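Local coordinates for protein Cd1 (Flavonifractor plautii, PDB 7D39) that binds flavin mononucleotide and probably uses it as an ene-reductase that starts the breakdown of flavones and flavonols in gut bacteria, at residues 14-19 with 35-40; 170-175 with 187-192; 21-26 with 31-36; 136-141 with 198-203. All blocks are in the same frame, centred on the assembly; numbering follows the deposited sequence.

Contact 1: 14-19 with 35-40; sequences SNDGMC and FIQLQN. With FMN (flavin mononucleotide), chain B.
In the first beta-alpha-beta unit of this flavodoxin-like fold, the opening turns of helix 14-28 lean on the end of strand 32-37, with Asp16 reaching Gln37 and Phe35. The helix and strand run antiparallel. Asp16 and Gln37 carry the polar part: Gln37 NE2 donates to Asp16 OD1 over 2.7 Å, almost perfectly straight at 178°. OD1 takes it on its syn lone pair and lies in the Gln37 amide plane, although carboxylate and amide are themselves turned 61° apart. Three bonds hold this buried carboxylate, because OD1 also pairs with Ser7 OG and OD2 receives Asn12 N; NE2 in turn reaches Gly9 O. The chain of Gln37 bends at chi2 (-66°), which swings the amide back toward the helix, and Gln37 OE1 accepts Gln39 N at 2.9 Å from above the carbonyl plane. A leucine in place of Gln37 would probably leave Asp16 OD1 with one bond fewer and Gly9 O and Gln39 N without this side-chain partner. Phe35 offers the helix its ring edge: CZ lies 3.7 Å from Asp16 OD1, which sits in the ring plane, and CE1 is 3.9 Å from Cys19 SG, a sulfur-aromatic contact at the ring edge. At its N-terminal first turn the helix grips the FMN phosphate through Ser14 and Asn15. Ser14 N donates to FMN O3P at 2.7 Å, and FMN O1P receives both Asn15 N and Asn15 ND2, each at 2.9 Å.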
loop_
_atom_site.group_PDB
_atom_site.type_symbol
_atom_site.label_atom_id
_atom_site.label_comp_id
_atom_site.label_asym_id
_atom_site.label_seq_id
_atom_site.Cartn_x
_atom_site.Cartn_y
_atom_site.Cartn_z
ATOM N N SER A 14 -5.452 -2.323 20.801
ATOM C CA SER A 14 -5.515 -0.893 20.523
ATOM C C SER A 14 -5.823 -0.600 19.053
ATOM O O SER A 14 -6.562 0.341 18.744
ATOM C CB SER A 14 -4.207 -0.241 20.959
ATOM O OG SER A 14 -4.032 -0.384 22.375
ATOM N N ASN A 15 -5.267 -1.376 18.127
ATOM C CA ASN A 15 -5.598 -1.146 16.722
ATOM C C ASN A 15 -7.083 -1.384 16.449
ATOM O O ASN A 15 -7.697 -0.638 15.678
ATOM C CB ASN A 15 -4.726 -2.015 15.815
ATOM C CG ASN A 15 -3.305 -1.476 15.694
ATOM O OD1 ASN A 15 -3.013 -0.655 14.812
ATOM N ND2 ASN A 15 -2.423 -1.899 16.614
ATOM N N ASP A 16 -7.672 -2.423 17.058
ATOM C CA ASP A 16 -9.113 -2.632 16.934
ATOM C C ASP A 16 -9.870 -1.400 17.402
ATOM O O ASP A 16 -10.770 -0.909 16.712
ATOM C CB ASP A 16 -9.562 -3.848 17.758
ATOM C CG ASP A 16 -9.262 -5.191 17.089
ATOM O OD1 ASP A 16 -8.513 -5.263 16.086
ATOM O OD2 ASP A 16 -9.772 -6.208 17.595
ATOM N N GLY A 17 -9.524 -0.902 18.592
ATOM C CA GLY A 17 -10.229 0.246 19.161
ATOM C C GLY A 17 -10.138 1.486 18.293
ATOM O O GLY A 17 -11.151 2.116 17.985
HETATM N N MSE A 18 -8.925 1.841 17.870
HETATM C CA MSE A 18 -8.719 3.001 17.007
HETATM C C MSE A 18 -9.476 2.832 15.708
HETATM O O MSE A 18 -10.053 3.784 15.168
HETATM C CB MSE A 18 -7.230 3.206 16.704
HETATM C CG MSE A 18 -6.408 3.457 17.941
HETATM SE SE MSE A 18 -6.726 5.265 18.640
HETATM C CE MSE A 18 -5.659 6.262 17.332
ATOM N N CYS A 19 -9.441 1.608 15.185
ATOM C CA CYS A 19 -10.166 1.326 13.959
ATOM C C CYS A 19 -11.665 1.514 14.174
ATOM O O CYS A 19 -12.347 2.173 13.378
ATOM C CB CYS A 19 -9.844 -0.087 13.481
ATOM S SG CYS A 19 -10.533 -0.456 11.860
ATOM N N PHE A 35 -16.421 -4.050 9.917
ATOM C CA PHE A 35 -15.135 -4.228 10.579
ATOM C C PHE A 35 -14.606 -5.621 10.283
ATOM O O PHE A 35 -15.357 -6.597 10.358
ATOM C CB PHE A 35 -15.285 -4.011 12.087
ATOM C CG PHE A 35 -14.043 -4.275 12.875
ATOM C CD1 PHE A 35 -12.886 -3.552 12.647
ATOM C CD2 PHE A 35 -14.044 -5.234 13.871
ATOM C CE1 PHE A 35 -11.740 -3.810 13.387
ATOM C CE2 PHE A 35 -12.917 -5.478 14.616
ATOM C CZ PHE A 35 -11.765 -4.770 14.376
ATOM N N ILE A 36 -13.322 -5.709 9.941
ATOM C CA ILE A 36 -12.648 -6.987 9.734
ATOM C C ILE A 36 -11.417 -7.042 10.636
ATOM O O ILE A 36 -10.560 -6.151 10.590
ATOM C CB ILE A 36 -12.259 -7.212 8.261
ATOM C CG1 ILE A 36 -13.507 -7.494 7.427
ATOM C CG2 ILE A 36 -11.302 -8.377 8.132
ATOM C CD1 ILE A 36 -13.207 -7.685 5.926
ATOM N N GLN A 37 -11.341 -8.082 11.461
ATOM C CA GLN A 37 -10.201 -8.338 12.331
ATOM C C GLN A 37 -9.322 -9.387 11.651
ATOM O O GLN A 37 -9.762 -10.517 11.438
ATOM C CB GLN A 37 -10.690 -8.818 13.701
ATOM C CG GLN A 37 -9.964 -8.206 14.903
ATOM C CD GLN A 37 -8.518 -8.621 14.968
ATOM O OE1 GLN A 37 -8.174 -9.752 14.619
ATOM N NE2 GLN A 37 -7.657 -7.710 15.404
ATOM N N LEU A 38 -8.088 -9.018 11.290
ATOM C CA LEU A 38 -7.291 -9.913 10.448
ATOM C C LEU A 38 -6.847 -11.190 11.157
ATOM O O LEU A 38 -6.507 -12.162 10.471
ATOM C CB LEU A 38 -6.055 -9.196 9.904
ATOM C CG LEU A 38 -6.289 -8.054 8.904
ATOM C CD1 LEU A 38 -4.974 -7.405 8.461
ATOM C CD2 LEU A 38 -7.086 -8.555 7.702
ATOM N N GLN A 39 -6.809 -11.207 12.493
ATOM C CA GLN A 39 -6.478 -12.436 13.197
ATOM C C GLN A 39 -7.512 -13.539 12.961
ATOM O O GLN A 39 -7.208 -14.708 13.190
ATOM C CB GLN A 39 -6.343 -12.204 14.709
ATOM C CG GLN A 39 -5.346 -11.108 15.140
ATOM C CD GLN A 39 -3.981 -11.249 14.494
ATOM O OE1 GLN A 39 -3.489 -12.350 14.309
ATOM N NE2 GLN A 39 -3.370 -10.124 14.133
ATOM N N ASN A 40 -8.728 -13.200 12.529
ATOM C CA ASN A 40 -9.723 -14.214 12.194
ATOM C C ASN A 40 -9.489 -14.839 10.830
ATOM O O ASN A 40 -10.219 -15.758 10.461
ATOM C CB ASN A 40 -11.142 -13.629 12.210
ATOM C CG ASN A 40 -11.577 -13.207 13.581
ATOM O OD1 ASN A 40 -11.181 -13.805 14.571
ATOM N ND2 ASN A 40 -12.393 -12.165 13.654
HETATM N N1 FMN B . 6.400 -0.715 18.476
HETATM C C2 FMN B . 7.049 0.342 18.009
HETATM O O2 FMN B . 6.563 1.392 18.436
HETATM N N3 FMN B . 8.121 0.228 17.178
HETATM C C4 FMN B . 8.517 -1.007 16.791
HETATM O O4 FMN B . 9.454 -1.264 16.058
HETATM C C4A FMN B . 7.807 -2.185 17.309
HETATM N N5 FMN B . 8.138 -3.413 16.990
HETATM C C5A FMN B . 7.485 -4.494 17.413
HETATM C C6 FMN B . 7.851 -5.779 17.052
HETATM C C7 FMN B . 7.156 -6.890 17.511
HETATM C C7M FMN B . 7.576 -8.283 17.120
HETATM C C8 FMN B . 6.010 -6.694 18.433
HETATM C C8M FMN B . 5.262 -7.888 18.958
HETATM C C9 FMN B . 5.659 -5.405 18.797
HETATM C C9A FMN B . 6.344 -4.309 18.315
HETATM N N10 FMN B . 5.995 -3.012 18.708
HETATM C C10 FMN B . 6.700 -1.954 18.185
HETATM C "C1'" FMN B . 4.836 -2.837 19.576
HETATM C "C2'" FMN B . 3.529 -2.936 18.777
HETATM O "O2'" FMN B . 3.389 -1.911 17.813
HETATM C "C3'" FMN B . 2.306 -2.999 19.739
HETATM O "O3'" FMN B . 2.351 -4.145 20.544
HETATM C "C4'" FMN B . 0.956 -2.885 18.990
HETATM O "O4'" FMN B . 0.704 -1.569 18.532
HETATM C "C5'" FMN B . -0.178 -3.398 19.863
HETATM O "O5'" FMN B . -1.417 -3.299 19.250
HETATM P P FMN B . -2.684 -4.099 19.457
HETATM O O1P FMN B . -3.607 -3.722 18.493
HETATM O O2P FMN B . -2.331 -5.448 19.286
HETATM O O3P FMN B . -3.090 -3.661 20.755
#

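Contact 2: 170-175 with 187-192; sequences DNEVFP and VARAHQ
Arg189 reaches from helix 184-202 across to Glu172 and Asp170, forming a salt-bridge network over the last strand of the flavodoxin-like parallel sheet. Its guanidinium presents an edge to Glu172: NE donates to OE2 at 2.7 Å with OE2 in the guanidinium plane, and the donor meets that oxygen nearly end-on to its C-O bond. NH2 adds a weak bond to the same OE2 at 3.0 Å, so one oxygen takes two N-H groups while the carboxylate stands 71° to the guanidinium. Asp170 is turned further still, its carboxylate perpendicular to the guanidinium, and OD1 receives only a weak, 3.4 Å bond from NH2; the other oxygen, OD2, pairs with Asn196. An alanine in place of Arg189 would probably leave the negative charges of Glu172 and Asp170 without their shared counter-charge and uncover part of Phe174. The arginine chain, bent at chi2 (75°), runs at about a right angle to Phe174, whose ring edge meets the aliphatic part, CZ 4.0 Å from Arg189 CG. Water 1 joins the two sides as well, donating to Asp170 OD1 at 2.7 Å and accepting from Arg189 NH2 at 3.0 Å.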
loop_
_atom_site.group_PDB
_atom_site.type_symbol
_atom_site.label_atom_id
_atom_site.label_comp_id
_atom_site.label_asym_id
_atom_site.label_seq_id
_atom_site.Cartn_x
_atom_site.Cartn_y
_atom_site.Cartn_z
ATOM N N ASP A 170 -5.766 9.969 4.897
ATOM C CA ASP A 170 -4.887 10.138 6.041
ATOM C C ASP A 170 -3.888 8.989 6.105
ATOM O O ASP A 170 -4.146 7.900 5.595
ATOM C CB ASP A 170 -5.686 10.225 7.349
ATOM C CG ASP A 170 -6.244 11.621 7.582
ATOM O OD1 ASP A 170 -5.421 12.541 7.774
ATOM O OD2 ASP A 170 -7.487 11.788 7.551
ATOM N N ASN A 171 -2.727 9.248 6.732
ATOM C CA ASN A 171 -1.675 8.245 6.879
ATOM C C ASN A 171 -0.912 8.591 8.165
ATOM O O ASN A 171 0.172 9.169 8.167
ATOM C CB ASN A 171 -0.762 8.206 5.654
ATOM C CG ASN A 171 0.184 7.067 5.700
ATOM O OD1 ASN A 171 0.255 6.366 6.702
ATOM N ND2 ASN A 171 0.930 6.859 4.623
ATOM N N GLU A 172 -1.498 8.216 9.297
ATOM C CA GLU A 172 -1.127 8.750 10.602
ATOM C C GLU A 172 -0.331 7.722 11.404
ATOM O O GLU A 172 -0.618 6.525 11.351
ATOM C CB GLU A 172 -2.384 9.172 11.377
ATOM C CG GLU A 172 -2.141 9.925 12.677
ATOM C CD GLU A 172 -1.623 11.314 12.444
ATOM O OE1 GLU A 172 -0.431 11.466 12.079
ATOM O OE2 GLU A 172 -2.418 12.256 12.612
ATOM N N VAL A 173 0.663 8.204 12.154
ATOM C CA VAL A 173 1.513 7.372 12.996
ATOM C C VAL A 173 1.260 7.730 14.451
ATOM O O VAL A 173 1.239 8.916 14.802
ATOM C CB VAL A 173 3.006 7.553 12.667
ATOM C CG1 VAL A 173 3.852 6.857 13.724
ATOM C CG2 VAL A 173 3.303 6.972 11.334
ATOM N N PHE A 174 1.114 6.710 15.306
ATOM C CA PHE A 174 0.894 6.912 16.744
ATOM C C PHE A 174 2.009 6.248 17.543
ATOM O O PHE A 174 1.918 5.060 17.884
ATOM C CB PHE A 174 -0.466 6.374 17.180
ATOM C CG PHE A 174 -1.634 7.064 16.524
ATOM C CD1 PHE A 174 -2.180 8.206 17.083
ATOM C CD2 PHE A 174 -2.178 6.568 15.348
ATOM C CE1 PHE A 174 -3.256 8.840 16.486
ATOM C CE2 PHE A 174 -3.251 7.194 14.748
ATOM C CZ PHE A 174 -3.794 8.329 15.320
ATOM N N PRO A 175 3.071 6.973 17.882
ATOM C CA PRO A 175 4.119 6.398 18.727
ATOM C C PRO A 175 3.705 6.399 20.191
ATOM O O PRO A 175 2.746 7.062 20.596
ATOM C CB PRO A 175 5.316 7.321 18.482
ATOM C CG PRO A 175 4.666 8.666 18.246
ATOM C CD PRO A 175 3.365 8.367 17.502
ATOM N N VAL A 187 -7.474 9.388 20.705
ATOM C CA VAL A 187 -8.660 8.671 20.252
ATOM C C VAL A 187 -9.527 9.592 19.404
ATOM O O VAL A 187 -10.071 9.184 18.375
ATOM C CB VAL A 187 -9.429 8.107 21.464
ATOM C CG1 VAL A 187 -10.738 7.451 21.034
ATOM C CG2 VAL A 187 -8.570 7.112 22.210
ATOM N N ALA A 188 -9.642 10.860 19.816
ATOM C CA ALA A 188 -10.363 11.847 19.027
ATOM C C ALA A 188 -9.752 11.991 17.644
ATOM O O ALA A 188 -10.471 12.266 16.676
ATOM C CB ALA A 188 -10.389 13.196 19.765
ATOM N N ARG A 189 -8.445 11.751 17.516
ATOM C CA ARG A 189 -7.813 11.825 16.199
ATOM C C ARG A 189 -8.228 10.655 15.312
ATOM O O ARG A 189 -8.449 10.830 14.109
ATOM C CB ARG A 189 -6.294 11.885 16.350
ATOM C CG ARG A 189 -5.538 11.901 15.035
ATOM C CD ARG A 189 -5.621 13.263 14.330
ATOM N NE ARG A 189 -4.838 13.251 13.099
ATOM C CZ ARG A 189 -5.283 13.652 11.912
ATOM N NH1 ARG A 189 -6.509 14.139 11.783
ATOM N NH2 ARG A 189 -4.487 13.573 10.853
ATOM N N ALA A 190 -8.337 9.451 15.879
ATOM C CA ALA A 190 -8.914 8.346 15.120
ATOM C C ALA A 190 -10.336 8.671 14.687
ATOM O O ALA A 190 -10.728 8.386 13.551
ATOM C CB ALA A 190 -8.897 7.057 15.946
ATOM N N HIS A 191 -11.120 9.273 15.585
ATOM C CA HIS A 191 -12.477 9.671 15.241
ATOM C C HIS A 191 -12.495 10.629 14.045
ATOM O O HIS A 191 -13.288 10.462 13.113
ATOM C CB HIS A 191 -13.147 10.318 16.456
ATOM C CG HIS A 191 -14.604 10.590 16.255
ATOM N ND1 HIS A 191 -15.583 9.679 16.587
ATOM C CD2 HIS A 191 -15.248 11.664 15.739
ATOM C CE1 HIS A 191 -16.769 10.184 16.291
ATOM N NE2 HIS A 191 -16.595 11.389 15.781
ATOM N N GLN A 192 -11.652 11.664 14.071
ATOM C CA GLN A 192 -11.605 12.599 12.947
ATOM C C GLN A 192 -11.177 11.904 11.657
ATOM O O GLN A 192 -11.732 12.173 10.581
ATOM C CB GLN A 192 -10.663 13.757 13.253
ATOM C CG GLN A 192 -10.756 14.864 12.235
ATOM C CD GLN A 192 -12.099 15.592 12.298
ATOM O OE1 GLN A 192 -12.582 15.932 13.378
ATOM N NE2 GLN A 192 -12.716 15.810 11.135
HETATM O O HOH W 1 -6.314 14.887 8.887
#

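Contact 3: 21-26 with 31-36; sequences EALMGA and AEVEFI
Leu23 points from helix 14-28 at strand 32-37 and meets three successive residues there. Its CB starts 4.2 Å from Val33 CG1. From CG, which stands anti to the carbonyl carbon (chi1 -71°), the two methyls part: CD2 lies 4.1 Å from Val33 CG1, while CD1 reaches further along the strand to Glu34 O at 3.4 Å and to Phe35 CB at 3.8 Å. The Leu23 and Val33 side chains pass alongside one another, pointing opposite ways, and Val33 CG1 also rests on the helix backbone, 3.5 Å from Leu23 O. This is the return half of the beta-alpha-beta unit formed by strand 2-7, helix 14-28 and strand 32-37, where the chain turns back after the helix into an edge strand of the parallel sheet. Leu23 also touches Ile3 of the neighbouring strand. One turn further along, Ala26 continues the apolar row, its CB 4.2 Å from Val33 CG1 and equally far from Ala31 CB. Small methyls let the backbones close in here, with the CA atoms of Ala26 and Ala31 5.5 Å apart. Ala31 N donates to Ala26 O at 3.1 Å, 31° off the carbonyl plane.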
loop_
_atom_site.group_PDB
_atom_site.type_symbol
_atom_site.label_atom_id
_atom_site.label_comp_id
_atom_site.label_asym_id
_atom_site.label_seq_id
_atom_site.Cartn_x
_atom_site.Cartn_y
_atom_site.Cartn_z
ATOM N N GLU A 21 -13.180 3.230 16.534
ATOM C CA GLU A 21 -13.409 4.652 16.754
ATOM C C GLU A 21 -13.450 5.415 15.432
ATOM O O GLU A 21 -14.230 6.362 15.270
ATOM C CB GLU A 21 -12.311 5.208 17.658
ATOM C CG GLU A 21 -12.441 6.668 17.987
ATOM C CD GLU A 21 -13.494 6.921 19.043
ATOM O OE1 GLU A 21 -14.255 7.895 18.886
ATOM O OE2 GLU A 21 -13.561 6.141 20.018
ATOM N N ALA A 22 -12.596 5.036 14.480
ATOM C CA ALA A 22 -12.702 5.639 13.158
ATOM C C ALA A 22 -14.022 5.256 12.506
ATOM O O ALA A 22 -14.680 6.094 11.881
ATOM C CB ALA A 22 -11.512 5.236 12.286
ATOM N N LEU A 23 -14.451 4.004 12.669
ATOM C CA LEU A 23 -15.734 3.609 12.097
ATOM C C LEU A 23 -16.877 4.424 12.697
ATOM O O LEU A 23 -17.828 4.790 11.993
ATOM C CB LEU A 23 -15.957 2.111 12.298
ATOM C CG LEU A 23 -15.059 1.190 11.453
ATOM C CD1 LEU A 23 -15.467 -0.247 11.615
ATOM C CD2 LEU A 23 -15.099 1.572 9.974
HETATM N N MSE A 24 -16.793 4.740 13.985
HETATM C CA MSE A 24 -17.831 5.546 14.617
HETATM C C MSE A 24 -17.933 6.945 14.008
HETATM O O MSE A 24 -19.018 7.418 13.684
HETATM C CB MSE A 24 -17.585 5.644 16.117
HETATM C CG MSE A 24 -18.047 4.417 16.865
HETATM SE SE MSE A 24 -17.342 4.333 18.690
HETATM C CE MSE A 24 -18.463 2.892 19.343
ATOM N N GLY A 25 -16.790 7.610 13.860
ATOM C CA GLY A 25 -16.786 8.888 13.174
ATOM C C GLY A 25 -17.337 8.786 11.766
ATOM O O GLY A 25 -18.064 9.668 11.311
ATOM N N ALA A 26 -16.997 7.710 11.060
ATOM C CA ALA A 26 -17.557 7.501 9.731
ATOM C C ALA A 26 -19.071 7.347 9.789
ATOM O O ALA A 26 -19.787 7.885 8.937
ATOM C CB ALA A 26 -16.919 6.277 9.073
ATOM N N ALA A 31 -22.158 6.981 7.129
ATOM C CA ALA A 31 -21.665 5.821 6.409
ATOM C C ALA A 31 -22.200 4.547 7.036
ATOM O O ALA A 31 -22.391 4.471 8.251
ATOM C CB ALA A 31 -20.137 5.787 6.416
ATOM N N GLU A 32 -22.456 3.556 6.194
ATOM C CA GLU A 32 -22.572 2.184 6.665
ATOM C C GLU A 32 -21.167 1.654 6.935
ATOM O O GLU A 32 -20.232 1.942 6.190
ATOM C CB GLU A 32 -23.297 1.330 5.623
ATOM C CG GLU A 32 -23.432 -0.150 5.943
ATOM C CD GLU A 32 -23.982 -0.948 4.759
ATOM O OE1 GLU A 32 -24.538 -0.330 3.823
ATOM O OE2 GLU A 32 -23.850 -2.190 4.759
ATOM N N VAL A 33 -20.999 0.922 8.028
ATOM C CA VAL A 33 -19.664 0.521 8.442
ATOM C C VAL A 33 -19.599 -0.987 8.595
ATOM O O VAL A 33 -20.597 -1.661 8.869
ATOM C CB VAL A 33 -19.220 1.206 9.754
ATOM C CG1 VAL A 33 -18.991 2.678 9.518
ATOM C CG2 VAL A 33 -20.251 0.971 10.858
ATOM N N GLU A 34 -18.393 -1.506 8.411
ATOM C CA GLU A 34 -18.091 -2.910 8.590
ATOM C C GLU A 34 -16.667 -3.019 9.117
ATOM O O GLU A 34 -15.804 -2.192 8.799
ATOM C CB GLU A 34 -18.259 -3.671 7.266
ATOM C CG GLU A 34 -17.978 -5.168 7.349
ATOM C CD GLU A 34 -18.256 -5.888 6.027
ATOM O OE1 GLU A 34 -18.494 -5.206 5.003
ATOM O OE2 GLU A 34 -18.235 -7.138 6.020
ATOM N N PHE A 35 -16.421 -4.050 9.917
ATOM C CA PHE A 35 -15.135 -4.228 10.579
ATOM C C PHE A 35 -14.606 -5.621 10.283
ATOM O O PHE A 35 -15.357 -6.597 10.358
ATOM C CB PHE A 35 -15.285 -4.011 12.087
ATOM C CG PHE A 35 -14.043 -4.275 12.875
ATOM C CD1 PHE A 35 -12.886 -3.552 12.647
ATOM C CD2 PHE A 35 -14.044 -5.234 13.871
ATOM C CE1 PHE A 35 -11.740 -3.810 13.387
ATOM C CE2 PHE A 35 -12.917 -5.478 14.616
ATOM C CZ PHE A 35 -11.765 -4.770 14.376
ATOM N N ILE A 36 -13.322 -5.709 9.941
ATOM C CA ILE A 36 -12.648 -6.987 9.734
ATOM C C ILE A 36 -11.417 -7.042 10.636
ATOM O O ILE A 36 -10.560 -6.151 10.590
ATOM C CB ILE A 36 -12.259 -7.212 8.261
ATOM C CG1 ILE A 36 -13.507 -7.494 7.427
ATOM C CG2 ILE A 36 -11.302 -8.377 8.132
ATOM C CD1 ILE A 36 -13.207 -7.685 5.926
#

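Contact 4: 136-141 with 198-203; sequences DKVISF and AEAAKD
Strand 138-144 and the last turn of helix 184-202 come close at a single point, where the CA atoms of Val138 and Ala201 lie 6.3 Å apart. One valine does the touching from the strand, and its two methyls divide the work. Val138 CG1, set anti to the carbonyl carbon (chi1 -68°), reaches Ala200 CB at 4.0 Å. CG2, which that same rotation places between the backbone N and the carbonyl carbon, turns to the next residue and lies 4.0 Å from Ala201 CB and 3.9 Å from Ala201 N. Ala200 CB fits against both branches, being 4.1 Å from CG2 as well, so the fork of the valine straddles the path from one alanine to the next. In the flavodoxin-like fold, helices pack on both faces of a central parallel sheet, and here helix 184-202, which follows the last strand of the sheet, finishes its course over strand 138-144, an inner strand flanked by 82-88 and 167-174. Ile169 of the adjacent strand 167-174 touches both Val138 and Ala200, extending the apolar patch onto the next strand. The contact is all van der Waals and fully buried. Short alanine side chains let the helix settle near the strand at this spot. Just beyond, Asp203 is the first residue to leave helical geometry, and its carboxylate OD1 pairs with His206 ND1.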
loop_
_atom_site.group_PDB
_atom_site.type_symbol
_atom_site.label_atom_id
_atom_site.label_comp_id
_atom_site.label_asym_id
_atom_site.label_seq_id
_atom_site.Cartn_x
_atom_site.Cartn_y
_atom_site.Cartn_z
ATOM N N ASP A 136 -12.455 3.796 -8.654
ATOM C CA ASP A 136 -11.690 4.647 -7.750
ATOM C C ASP A 136 -12.075 4.356 -6.303
ATOM O O ASP A 136 -13.190 3.922 -6.015
ATOM C CB ASP A 136 -11.939 6.120 -8.069
ATOM C CG ASP A 136 -11.151 6.596 -9.274
ATOM O OD1 ASP A 136 -10.023 6.102 -9.492
ATOM O OD2 ASP A 136 -11.655 7.473 -10.001
ATOM N N LYS A 137 -11.140 4.598 -5.385
ATOM C CA LYS A 137 -11.349 4.267 -3.977
ATOM C C LYS A 137 -10.461 5.151 -3.109
ATOM O O LYS A 137 -9.367 5.550 -3.525
ATOM C CB LYS A 137 -11.056 2.777 -3.682
ATOM C CG LYS A 137 -11.670 2.279 -2.363
ATOM C CD LYS A 137 -11.379 0.810 -2.094
ATOM C CE LYS A 137 -11.769 -0.079 -3.269
ATOM N NZ LYS A 137 -13.199 0.092 -3.670
ATOM N N VAL A 138 -10.942 5.453 -1.894
ATOM C CA VAL A 138 -10.163 6.196 -0.903
ATOM C C VAL A 138 -9.807 5.268 0.248
ATOM O O VAL A 138 -10.557 4.342 0.578
ATOM C CB VAL A 138 -10.907 7.442 -0.367
ATOM C CG1 VAL A 138 -11.051 8.516 -1.455
ATOM C CG2 VAL A 138 -12.257 7.051 0.191
ATOM N N ILE A 139 -8.655 5.531 0.869
ATOM C CA ILE A 139 -8.128 4.703 1.945
ATOM C C ILE A 139 -7.337 5.591 2.895
ATOM O O ILE A 139 -6.670 6.539 2.473
ATOM C CB ILE A 139 -7.251 3.547 1.406
ATOM C CG1 ILE A 139 -6.798 2.622 2.545
ATOM C CG2 ILE A 139 -6.044 4.104 0.624
ATOM C CD1 ILE A 139 -6.487 1.188 2.105
ATOM N N SER A 140 -7.422 5.281 4.184
ATOM C CA SER A 140 -6.626 5.936 5.205
ATOM C C SER A 140 -5.987 4.882 6.091
ATOM O O SER A 140 -6.523 3.781 6.270
ATOM C CB SER A 140 -7.469 6.895 6.040
ATOM O OG SER A 140 -7.760 8.075 5.292
ATOM N N PHE A 141 -4.831 5.231 6.645
ATOM C CA PHE A 141 -4.039 4.316 7.445
ATOM C C PHE A 141 -3.738 4.928 8.800
ATOM O O PHE A 141 -3.564 6.140 8.930
ATOM C CB PHE A 141 -2.721 3.981 6.752
ATOM C CG PHE A 141 -2.892 3.319 5.414
ATOM C CD1 PHE A 141 -3.205 1.977 5.334
ATOM C CD2 PHE A 141 -2.719 4.035 4.247
ATOM C CE1 PHE A 141 -3.348 1.361 4.108
ATOM C CE2 PHE A 141 -2.844 3.413 3.005
ATOM C CZ PHE A 141 -3.171 2.088 2.944
ATOM N N ALA A 198 -14.926 9.136 5.511
ATOM C CA ALA A 198 -16.337 9.133 5.148
ATOM C C ALA A 198 -16.668 10.274 4.193
ATOM O O ALA A 198 -17.339 10.068 3.178
ATOM C CB ALA A 198 -17.204 9.210 6.408
ATOM N N GLU A 199 -16.222 11.490 4.507
ATOM C CA GLU A 199 -16.473 12.605 3.598
ATOM C C GLU A 199 -15.851 12.330 2.239
ATOM O O GLU A 199 -16.491 12.522 1.201
ATOM C CB GLU A 199 -15.923 13.911 4.170
ATOM C CG GLU A 199 -16.433 14.287 5.541
ATOM C CD GLU A 199 -17.872 14.720 5.520
ATOM O OE1 GLU A 199 -18.688 14.042 4.865
ATOM O OE2 GLU A 199 -18.189 15.750 6.149
ATOM N N ALA A 200 -14.595 11.867 2.234
ATOM C CA ALA A 200 -13.885 11.609 0.987
ATOM C C ALA A 200 -14.660 10.655 0.100
ATOM O O ALA A 200 -14.744 10.857 -1.110
ATOM C CB ALA A 200 -12.499 11.036 1.286
ATOM N N ALA A 201 -15.216 9.593 0.685
ATOM C CA ALA A 201 -15.920 8.585 -0.092
ATOM C C ALA A 201 -17.236 9.101 -0.649
ATOM O O ALA A 201 -17.751 8.530 -1.616
ATOM C CB ALA A 201 -16.163 7.348 0.761
ATOM N N LYS A 202 -17.795 10.159 -0.058
ATOM C CA LYS A 202 -18.971 10.793 -0.642
ATOM C C LYS A 202 -18.690 11.245 -2.069
ATOM O O LYS A 202 -19.464 10.962 -2.987
ATOM C CB LYS A 202 -19.416 11.985 0.206
ATOM C CG LYS A 202 -20.229 11.663 1.460
ATOM C CD LYS A 202 -20.862 12.955 2.014
ATOM C CE LYS A 202 -20.925 12.997 3.546
ATOM N NZ LYS A 202 -22.188 12.454 4.131
ATOM N N ASP A 203 -17.578 11.957 -2.269
ATOM C CA ASP A 203 -17.171 12.480 -3.575
ATOM C C ASP A 203 -15.707 12.093 -3.787
ATOM O O ASP A 203 -14.799 12.880 -3.518
ATOM C CB ASP A 203 -17.381 13.997 -3.634
ATOM C CG ASP A 203 -17.033 14.591 -4.991
ATOM O OD1 ASP A 203 -17.501 15.710 -5.276
ATOM O OD2 ASP A 203 -16.296 13.951 -5.772
#

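In the fold
All four contacts lay helices 14-28 and 184-202 against the same parallel sheet. Contacts 1 and 3 share one helix-strand pair, and Phe35 and Ile36 belong to both; the phosphate end at contact 1 is buried and polar, whereas contact 3, farther from the flavin, is mostly aliphatic and partly buried. Contacts 2 and 4 share helix 184-202 on neighbouring strands: charged and partly open to solvent over edge strand 167-174, purely apolar and buried over inner strand 138-144. The contacts also touch one another, Met18 of contact 1 packing on Phe174 of contact 2, His191 probably bonding Glu21 of contact 3, and Ala26 touching Ala198 of contact 4.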